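Local coordinates for uncharacterized protein (PDB 5COZ), which is of unknown function but probably contains a domain like that of the regulatory protein YycH and is probably an exported lipoprotein, at residues A[57-69]-A[261-275]. Numbering follows the deposited sequence.
Sequences YYVKSGKVKAINF and LYDWVETTETGEILH
Tyr57 lays its ring on the imidazole of His275 in an offset stack, centroids 4.3 Å apart and planes inclined by 30°, with His275 CD2 over one face of the phenol, nearest CZ, and Ile273 CG1 at the ring edge. Both polar ends are tied down beyond the pair, Tyr57 OH to the carbonyl of Glu25 and His275 ND1 to Asp24. Replacing Tyr57 by an alanine would probably leave the imidazole without its stacking partner and the Glu25 carbonyl without this hydroxyl. Next along, Glu272 sets CB over a face of the Tyr58 ring, 4.2 Å from its centroid; CG anti to the backbone N (chi1 -168°) and an extended chain carry OE1 to within 2.8 Å of Tyr58 OH. These residues close one end of the antiparallel strand pair 58-66 and 262-272. Two residues on from Tyr58, on the same face, Lys60 crosses the Trp264 indole at about a right angle, CB 3.9 Å from CH2, and the bend at its last torsion (chi4 -73°) turns NZ to Thr267 OG1, 3.1 Å away; a water links NZ to Thr270 OG1. Gly62 suits its place because a CB would collide with Trp264 CZ2 and Glu266 O. Val265 and Glu266 both face Lys63 in a classic beta bulge, Lys63 O accepting Val265 N at 2.8 Å and, weakly, Glu266 N. Val64 sets CG2 against Tyr262 CB and CG1 against the Trp264 indole. Backbone bonds join strand 262-272 to the mixed sheet, aromatic surfaces cover apolar stems, and the lysine's charged end reaches a threonine hydroxyl and water.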
ATOM      1  N   TYR A  57     -16.955 -14.072   5.404  1.00  8.75           N
ATOM      2  CA  TYR A  57     -17.597 -12.938   4.739  1.00  7.70           C
ATOM      3  C   TYR A  57     -18.352 -12.045   5.734  1.00  9.78           C
ATOM      4  O   TYR A  57     -18.919 -11.029   5.324  1.00  9.55           O
ATOM      5  CB  TYR A  57     -18.553 -13.423   3.655  1.00  8.57           C
ATOM      6  CG  TYR A  57     -17.893 -14.054   2.448  1.00  8.40           C
ATOM      7  CD1 TYR A  57     -17.196 -13.281   1.523  1.00  9.14           C
ATOM      8  CD2 TYR A  57     -18.022 -15.415   2.193  1.00  8.94           C
ATOM      9  CE1 TYR A  57     -16.668 -13.844   0.354  1.00  7.86           C
ATOM     10  CE2 TYR A  57     -17.499 -15.991   1.038  1.00  9.19           C
ATOM     11  CZ  TYR A  57     -16.825 -15.201   0.116  1.00  8.61           C
ATOM     12  OH  TYR A  57     -16.358 -15.752  -1.058  1.00 10.02           O
ATOM     13  N   TYR A  58     -18.392 -12.406   7.034  1.00  8.26           N
ATOM     14  CA  TYR A  58     -19.058 -11.560   8.022  1.00  7.88           C
ATOM     15  C   TYR A  58     -18.043 -10.580   8.562  1.00 11.87           C
ATOM     16  O   TYR A  58     -17.050 -10.994   9.193  1.00 13.54           O
ATOM     17  CB  TYR A  58     -19.630 -12.418   9.148  1.00 10.81           C
ATOM     18  CG  TYR A  58     -20.919 -13.073   8.727  1.00 17.87           C
ATOM     19  CD1 TYR A  58     -20.916 -14.244   7.973  1.00 20.28           C
ATOM     20  CD2 TYR A  58     -22.147 -12.497   9.034  1.00 21.93           C
ATOM     21  CE1 TYR A  58     -22.108 -14.852   7.576  1.00 20.07           C
ATOM     22  CE2 TYR A  58     -23.345 -13.092   8.639  1.00 24.83           C
ATOM     23  CZ  TYR A  58     -23.319 -14.266   7.908  1.00 31.72           C
ATOM     24  OH  TYR A  58     -24.502 -14.824   7.489  1.00 37.43           O
ATOM     25  N   VAL A  59     -18.234  -9.293   8.247  1.00  7.18           N
ATOM     26  CA  VAL A  59     -17.235  -8.263   8.527  1.00  6.13           C
ATOM     27  C   VAL A  59     -17.837  -7.138   9.320  1.00  9.20           C
ATOM     28  O   VAL A  59     -18.958  -6.671   9.025  1.00 10.03           O
ATOM     29  CB  VAL A  59     -16.644  -7.731   7.189  1.00  8.29           C
ATOM     30  CG1 VAL A  59     -15.618  -6.614   7.402  1.00  8.38           C
ATOM     31  CG2 VAL A  59     -16.014  -8.863   6.389  1.00  7.72           C
ATOM     32  N   LYS A  60     -17.098  -6.696  10.335  1.00  6.74           N
ATOM     33  CA  LYS A  60     -17.489  -5.573  11.165  1.00  7.15           C
ATOM     34  C   LYS A  60     -17.212  -4.242  10.506  1.00  9.43           C
ATOM     35  O   LYS A  60     -16.217  -4.093   9.809  1.00  9.73           O
ATOM     36  CB  LYS A  60     -16.649  -5.541  12.463  1.00  7.74           C
ATOM     37  CG  LYS A  60     -16.856  -6.729  13.370  1.00  9.82           C
ATOM     38  CD  LYS A  60     -15.769  -6.646  14.467  1.00 12.95           C
ATOM     39  CE  LYS A  60     -15.974  -7.648  15.563  1.00 16.70           C
ATOM     40  NZ  LYS A  60     -17.124  -7.247  16.434  1.00 22.15           N
ATOM     41  N   SER A  61     -18.093  -3.275  10.749  1.00  6.85           N
ATOM     42  CA  SER A  61     -17.833  -1.866  10.543  1.00  6.71           C
ATOM     43  C   SER A  61     -17.621  -1.282  11.908  1.00  8.68           C
ATOM     44  O   SER A  61     -18.079  -1.843  12.910  1.00  8.89           O
ATOM     45  CB  SER A  61     -18.998  -1.175   9.853  1.00 10.68           C
ATOM     46  OG  SER A  61     -19.077  -1.652   8.526  1.00 12.64           O
ATOM     47  N   GLY A  62     -16.952  -0.148  11.966  1.00  7.94           N
ATOM     48  CA  GLY A  62     -16.737   0.435  13.282  1.00  8.11           C
ATOM     49  C   GLY A  62     -16.268   1.867  13.232  1.00  9.44           C
ATOM     50  O   GLY A  62     -16.428   2.570  12.226  1.00  8.78           O
ATOM     51  N   LYS A  63     -15.784   2.306  14.377  1.00  7.58           N
ATOM     52  CA  LYS A  63     -15.168   3.616  14.548  1.00  6.73           C
ATOM     53  C   LYS A  63     -13.752   3.381  14.979  1.00  9.45           C
ATOM     54  O   LYS A  63     -13.501   2.486  15.808  1.00  9.41           O
ATOM     55  CB  LYS A  63     -15.878   4.448  15.621  1.00  9.81           C
ATOM     56  CG  LYS A  63     -17.360   4.707  15.404  1.00 19.35           C
ATOM     57  CD  LYS A  63     -17.606   5.837  14.459  1.00 20.37           C
ATOM     58  CE  LYS A  63     -19.060   6.255  14.526  1.00 20.54           C
ATOM     59  NZ  LYS A  63     -19.344   7.199  13.420  1.00 18.31           N
ATOM     60  N   VAL A  64     -12.824   4.181  14.454  1.00  7.88           N
ATOM     61  CA  VAL A  64     -11.411   4.143  14.866  1.00  6.88           C
ATOM     62  C   VAL A  64     -10.963   5.546  15.161  1.00  8.82           C
ATOM     63  O   VAL A  64     -11.563   6.510  14.671  1.00 10.09           O
ATOM     64  CB  VAL A  64     -10.467   3.526  13.778  1.00  9.17           C
ATOM     65  CG1 VAL A  64     -10.841   2.082  13.441  1.00 10.07           C
ATOM     66  CG2 VAL A  64     -10.444   4.391  12.516  1.00  8.55           C
ATOM     67  N   LYS A  65      -9.891   5.672  15.930  1.00  8.15           N
ATOM     68  CA  LYS A  65      -9.270   6.958  16.204  1.00  7.95           C
ATOM     69  C   LYS A  65      -7.913   6.962  15.577  1.00  9.06           C
ATOM     70  O   LYS A  65      -7.202   5.968  15.632  1.00  9.35           O
ATOM     71  CB  LYS A  65      -9.132   7.171  17.730  1.00 10.07           C
ATOM     72  CG  LYS A  65     -10.387   7.676  18.401  1.00 22.06           C
ATOM     73  CD  LYS A  65     -10.073   8.130  19.832  1.00 28.37           C
ATOM     74  CE  LYS A  65     -11.262   8.794  20.490  1.00 34.68           C
ATOM     75  NZ  LYS A  65     -12.258   7.807  20.990  1.00 41.91           N
ATOM     76  N   ALA A  66      -7.511   8.099  15.031  1.00  8.44           N
ATOM     77  CA  ALA A  66      -6.166   8.229  14.519  1.00  9.05           C
ATOM     78  C   ALA A  66      -5.150   8.055  15.639  1.00 11.20           C
ATOM     79  O   ALA A  66      -5.388   8.536  16.759  1.00 12.93           O
ATOM     80  CB  ALA A  66      -5.999   9.621  13.907  1.00 11.85           C
ATOM     81  N   ILE A  67      -4.044   7.349  15.358  1.00  7.72           N
ATOM     82  CA  ILE A  67      -2.919   7.248  16.282  1.00  8.72           C
ATOM     83  C   ILE A  67      -2.044   8.447  15.962  1.00 13.75           C
ATOM     84  O   ILE A  67      -1.604   8.615  14.816  1.00 16.08           O
ATOM     85  CB  ILE A  67      -2.181   5.885  16.182  1.00 12.40           C
ATOM     86  CG1 ILE A  67      -3.123   4.756  16.670  1.00 13.37           C
ATOM     87  CG2 ILE A  67      -0.875   5.895  17.033  1.00 13.58           C
ATOM     88  CD1 ILE A  67      -2.680   3.364  16.411  1.00 11.74           C
ATOM     89  N   ASN A  68      -1.844   9.327  16.938  1.00  9.85           N
ATOM     90  CA  ASN A  68      -0.999  10.493  16.720  1.00  9.53           C
ATOM     91  C   ASN A  68       0.392  10.146  17.245  1.00 11.33           C
ATOM     92  O   ASN A  68       0.575   9.946  18.460  1.00 11.78           O
ATOM     93  CB  ASN A  68      -1.587  11.710  17.421  1.00 10.84           C
ATOM     94  CG  ASN A  68      -0.836  12.971  17.091  1.00 16.69           C
ATOM     95  OD1 ASN A  68       0.402  13.002  17.127  1.00 12.90           O
ATOM     96  ND2 ASN A  68      -1.562  14.029  16.760  1.00 17.35           N
ATOM     97  N   PHE A  69       1.356  10.002  16.333  1.00  8.70           N
ATOM     98  CA  PHE A  69       2.670   9.529  16.754  1.00  8.01           C
ATOM     99  C   PHE A  69       3.466  10.519  17.566  1.00 12.14           C
ATOM    100  O   PHE A  69       4.356  10.095  18.295  1.00 12.58           O
ATOM    101  CB  PHE A  69       3.529   9.188  15.523  1.00  9.25           C
ATOM    102  CG  PHE A  69       3.004   8.089  14.627  1.00  9.38           C
ATOM    103  CD1 PHE A  69       2.437   6.938  15.171  1.00 11.80           C
ATOM    104  CD2 PHE A  69       3.158   8.162  13.249  1.00 12.14           C
ATOM    105  CE1 PHE A  69       2.003   5.899  14.347  1.00 13.95           C
ATOM    106  CE2 PHE A  69       2.702   7.128  12.422  1.00 14.89           C
ATOM    107  CZ  PHE A  69       2.133   6.006  12.978  1.00 14.46           C
ATOM    108  N   LEU A 261      -1.810   5.315  11.181  1.00  7.74           N
ATOM    109  CA  LEU A 261      -2.323   4.149  11.877  1.00  7.44           C
ATOM    110  C   LEU A 261      -3.517   4.548  12.686  1.00 10.38           C
ATOM    111  O   LEU A 261      -3.738   5.739  12.936  1.00  9.05           O
ATOM    112  CB  LEU A 261      -1.281   3.450  12.761  1.00  7.97           C
ATOM    113  CG  LEU A 261      -0.025   2.922  12.049  1.00 10.43           C
ATOM    114  CD1 LEU A 261       0.953   2.329  13.079  1.00  9.96           C
ATOM    115  CD2 LEU A 261      -0.392   1.871  10.964  1.00 11.85           C
ATOM    116  N   TYR A 262      -4.341   3.545  13.028  1.00  9.06           N
ATOM    117  CA  TYR A 262      -5.636   3.763  13.655  1.00  8.32           C
ATOM    118  C   TYR A 262      -5.867   2.791  14.772  1.00 11.55           C
ATOM    119  O   TYR A 262      -5.363   1.664  14.733  1.00 13.72           O
ATOM    120  CB  TYR A 262      -6.751   3.619  12.599  1.00  8.65           C
ATOM    121  CG  TYR A 262      -6.548   4.564  11.435  1.00  8.65           C
ATOM    122  CD1 TYR A 262      -6.987   5.883  11.498  1.00  8.92           C
ATOM    123  CD2 TYR A 262      -5.832   4.168  10.300  1.00 10.04           C
ATOM    124  CE1 TYR A 262      -6.729   6.785  10.464  1.00 10.52           C
ATOM    125  CE2 TYR A 262      -5.522   5.078   9.289  1.00 11.55           C
ATOM    126  CZ  TYR A 262      -6.003   6.376   9.358  1.00 14.95           C
ATOM    127  OH  TYR A 262      -5.776   7.295   8.349  1.00 15.57           O
ATOM    128  N   ASP A 263      -6.613   3.230  15.793  1.00  7.96           N
ATOM    129  CA  ASP A 263      -6.950   2.405  16.955  1.00  8.22           C
ATOM    130  C   ASP A 263      -8.457   2.135  16.942  1.00  9.51           C
ATOM    131  O   ASP A 263      -9.254   3.065  16.951  1.00  8.65           O
ATOM    132  CB  ASP A 263      -6.529   3.101  18.272  1.00  9.57           C
ATOM    133  CG  ASP A 263      -6.612   2.212  19.502  1.00 11.47           C
ATOM    134  OD1 ASP A 263      -6.262   1.052  19.398  1.00 13.02           O
ATOM    135  OD2 ASP A 263      -7.076   2.693  20.561  1.00 16.08           O
ATOM    136  N   TRP A 264      -8.838   0.856  16.928  1.00  8.07           N
ATOM    137  CA  TRP A 264     -10.259   0.472  16.928  1.00  8.13           C
ATOM    138  C   TRP A 264     -10.948   0.926  18.221  1.00  8.75           C
ATOM    139  O   TRP A 264     -10.518   0.552  19.331  1.00  8.58           O
ATOM    140  CB  TRP A 264     -10.370  -1.038  16.790  1.00  8.32           C
ATOM    141  CG  TRP A 264     -11.779  -1.535  16.613  1.00  8.41           C
ATOM    142  CD1 TRP A 264     -12.663  -1.869  17.604  1.00 11.13           C
ATOM    143  CD2 TRP A 264     -12.429  -1.829  15.377  1.00  7.16           C
ATOM    144  NE1 TRP A 264     -13.839  -2.334  17.054  1.00 10.07           N
ATOM    145  CE2 TRP A 264     -13.717  -2.331  15.687  1.00 10.51           C
ATOM    146  CE3 TRP A 264     -12.045  -1.741  14.029  1.00  7.46           C
ATOM    147  CZ2 TRP A 264     -14.618  -2.737  14.690  1.00  9.35           C
ATOM    148  CZ3 TRP A 264     -12.939  -2.158  13.041  1.00  8.34           C
ATOM    149  CH2 TRP A 264     -14.201  -2.654  13.379  1.00  9.11           C
ATOM    150  N   VAL A 265     -12.074   1.643  18.094  1.00  6.79           N
ATOM    151  CA  VAL A 265     -12.780   2.100  19.283  1.00  7.63           C
ATOM    152  C   VAL A 265     -14.017   1.226  19.542  1.00 10.04           C
ATOM    153  O   VAL A 265     -14.260   0.802  20.688  1.00 10.34           O
ATOM    154  CB  VAL A 265     -13.178   3.595  19.118  1.00 10.93           C
ATOM    155  CG1 VAL A 265     -14.120   4.084  20.242  1.00 10.63           C
ATOM    156  CG2 VAL A 265     -11.912   4.454  19.062  1.00 10.73           C
ATOM    157  N   GLU A 266     -14.810   0.965  18.485  1.00  9.04           N
ATOM    158  CA  GLU A 266     -16.044   0.190  18.659  1.00  9.78           C
ATOM    159  C   GLU A 266     -16.576  -0.337  17.342  1.00 10.91           C
ATOM    160  O   GLU A 266     -16.317   0.233  16.275  1.00  9.38           O
ATOM    161  CB  GLU A 266     -17.148   1.033  19.343  1.00 12.11           C
ATOM    162  CG  GLU A 266     -17.583   2.258  18.571  1.00 15.13           C
ATOM    163  CD  GLU A 266     -18.464   3.196  19.375  1.00 33.48           C
ATOM    164  OE1 GLU A 266     -19.533   2.754  19.851  1.00 37.04           O
ATOM    165  OE2 GLU A 266     -18.082   4.377  19.526  1.00 33.64           O
ATOM    166  N   THR A 267     -17.386  -1.400  17.448  1.00  8.70           N
ATOM    167  CA  THR A 267     -18.115  -1.975  16.329  1.00  8.16           C
ATOM    168  C   THR A 267     -19.415  -1.214  16.203  1.00 11.36           C
ATOM    169  O   THR A 267     -20.114  -1.028  17.215  1.00 12.78           O
ATOM    170  CB  THR A 267     -18.378  -3.465  16.590  1.00 11.74           C
ATOM    171  OG1 THR A 267     -17.121  -4.124  16.742  1.00 11.14           O
ATOM    172  CG2 THR A 267     -19.164  -4.126  15.449  1.00 12.73           C
ATOM    173  N   THR A 268     -19.784  -0.839  14.979  1.00  9.65           N
ATOM    174  CA  THR A 268     -21.059  -0.114  14.764  1.00 11.10           C
ATOM    175  C   THR A 268     -22.106  -1.062  14.195  1.00 18.96           C
ATOM    176  O   THR A 268     -23.274  -0.988  14.572  1.00 21.63           O
ATOM    177  CB  THR A 268     -20.852   1.095  13.845  1.00 11.80           C
ATOM    178  OG1 THR A 268     -20.207   0.644  12.651  1.00 13.56           O
ATOM    179  CG2 THR A 268     -20.021   2.188  14.502  1.00 15.03           C
ATOM    180  N   GLU A 269     -21.705  -1.910  13.260  1.00 16.99           N
ATOM    181  CA  GLU A 269     -22.573  -2.907  12.639  1.00 18.05           C
ATOM    182  C   GLU A 269     -21.732  -4.049  12.103  1.00 17.13           C
ATOM    183  O   GLU A 269     -20.515  -3.938  11.986  1.00 14.55           O
ATOM    184  CB  GLU A 269     -23.435  -2.288  11.525  1.00 20.68           C
ATOM    185  CG  GLU A 269     -22.627  -1.679  10.392  1.00 33.95           C
ATOM    186  CD  GLU A 269     -23.358  -0.770   9.421  1.00 64.14           C
ATOM    187  OE1 GLU A 269     -24.602  -0.645   9.524  1.00 68.48           O
ATOM    188  OE2 GLU A 269     -22.677  -0.176   8.552  1.00 54.79           O
ATOM    189  N   THR A 270     -22.367  -5.173  11.872  1.00 13.48           N
ATOM    190  CA  THR A 270     -21.716  -6.344  11.307  1.00 12.20           C
ATOM    191  C   THR A 270     -22.660  -6.873  10.263  1.00 15.44           C
ATOM    192  O   THR A 270     -23.875  -6.895  10.460  1.00 16.03           O
ATOM    193  CB  THR A 270     -21.386  -7.404  12.366  1.00 18.08           C
ATOM    194  OG1 THR A 270     -20.714  -6.795  13.478  1.00 18.94           O
ATOM    195  CG2 THR A 270     -20.551  -8.567  11.796  1.00 17.72           C
ATOM    196  N   GLY A 271     -22.104  -7.322   9.169  1.00 11.09           N
ATOM    197  CA  GLY A 271     -22.935  -7.892   8.130  1.00 11.60           C
ATOM    198  C   GLY A 271     -22.113  -8.746   7.217  1.00 12.25           C
ATOM    199  O   GLY A 271     -20.877  -8.716   7.250  1.00 10.21           O
ATOM    200  N   GLU A 272     -22.804  -9.454   6.342  1.00 11.07           N
ATOM    201  CA  GLU A 272     -22.171 -10.290   5.350  1.00 10.46           C
ATOM    202  C   GLU A 272     -21.849  -9.452   4.139  1.00 11.40           C
ATOM    203  O   GLU A 272     -22.696  -8.689   3.665  1.00 11.05           O
ATOM    204  CB  GLU A 272     -23.156 -11.405   4.966  1.00 13.19           C
ATOM    205  CG  GLU A 272     -22.539 -12.520   4.161  1.00 23.62           C
ATOM    206  CD  GLU A 272     -23.392 -13.774   4.106  1.00 45.52           C
ATOM    207  OE1 GLU A 272     -24.362 -13.886   4.892  1.00 39.11           O
ATOM    208  OE2 GLU A 272     -23.089 -14.650   3.267  1.00 34.87           O
ATOM    209  N   ILE A 273     -20.624  -9.575   3.644  1.00  8.74           N
ATOM    210  CA  ILE A 273     -20.240  -8.876   2.424  1.00  7.72           C
ATOM    211  C   ILE A 273     -20.573  -9.724   1.213  1.00  8.84           C
ATOM    212  O   ILE A 273     -20.794 -10.932   1.327  1.00  9.31           O
ATOM    213  CB  ILE A 273     -18.745  -8.470   2.427  1.00  9.36           C
ATOM    214  CG1 ILE A 273     -17.807  -9.717   2.355  1.00  9.07           C
ATOM    215  CG2 ILE A 273     -18.450  -7.553   3.634  1.00  9.80           C
ATOM    216  CD1 ILE A 273     -16.362  -9.361   2.110  1.00  9.19           C
ATOM    217  N   LEU A 274     -20.598  -9.090   0.057  1.00  7.64           N
ATOM    218  CA  LEU A 274     -20.804  -9.769  -1.207  1.00  6.95           C
ATOM    219  C   LEU A 274     -19.610 -10.612  -1.567  1.00  9.07           C
ATOM    220  O   LEU A 274     -18.467 -10.231  -1.281  1.00  8.99           O
ATOM    221  CB  LEU A 274     -20.988  -8.706  -2.309  1.00  6.74           C
ATOM    222  CG  LEU A 274     -22.311  -7.949  -2.291  1.00 10.48           C
ATOM    223  CD1 LEU A 274     -22.269  -6.783  -3.264  1.00 11.58           C
ATOM    224  CD2 LEU A 274     -23.485  -8.895  -2.622  1.00 12.71           C
ATOM    225  N   HIS A 275     -19.849 -11.713  -2.286  1.00  7.67           N
ATOM    226  CA  HIS A 275     -18.752 -12.481  -2.863  1.00  7.97           C
ATOM    227  C   HIS A 275     -18.147 -11.634  -3.970  1.00  8.65           C
ATOM    228  O   HIS A 275     -18.856 -10.834  -4.598  1.00  8.22           O
ATOM    229  CB  HIS A 275     -19.252 -13.812  -3.440  1.00  8.65           C
ATOM    230  CG  HIS A 275     -19.816 -14.759  -2.420  1.00 10.43           C
ATOM    231  ND1 HIS A 275     -20.404 -15.946  -2.814  1.00 12.60           N
ATOM    232  CD2 HIS A 275     -19.854 -14.681  -1.070  1.00 11.42           C
ATOM    233  CE1 HIS A 275     -20.812 -16.544  -1.702  1.00 11.96           C
ATOM    234  NE2 HIS A 275     -20.474 -15.852  -0.623  1.00 12.07           N
TER
HETATM  235  O   HOH W   1     -19.484  -8.299  15.337  1.00 22.10           O
HETATM  236  O   HOH W   2     -18.868   2.794  10.937  1.00 16.98           O
HETATM  237  O   HOH W   3      -0.606   7.546  12.559  1.00 14.10           O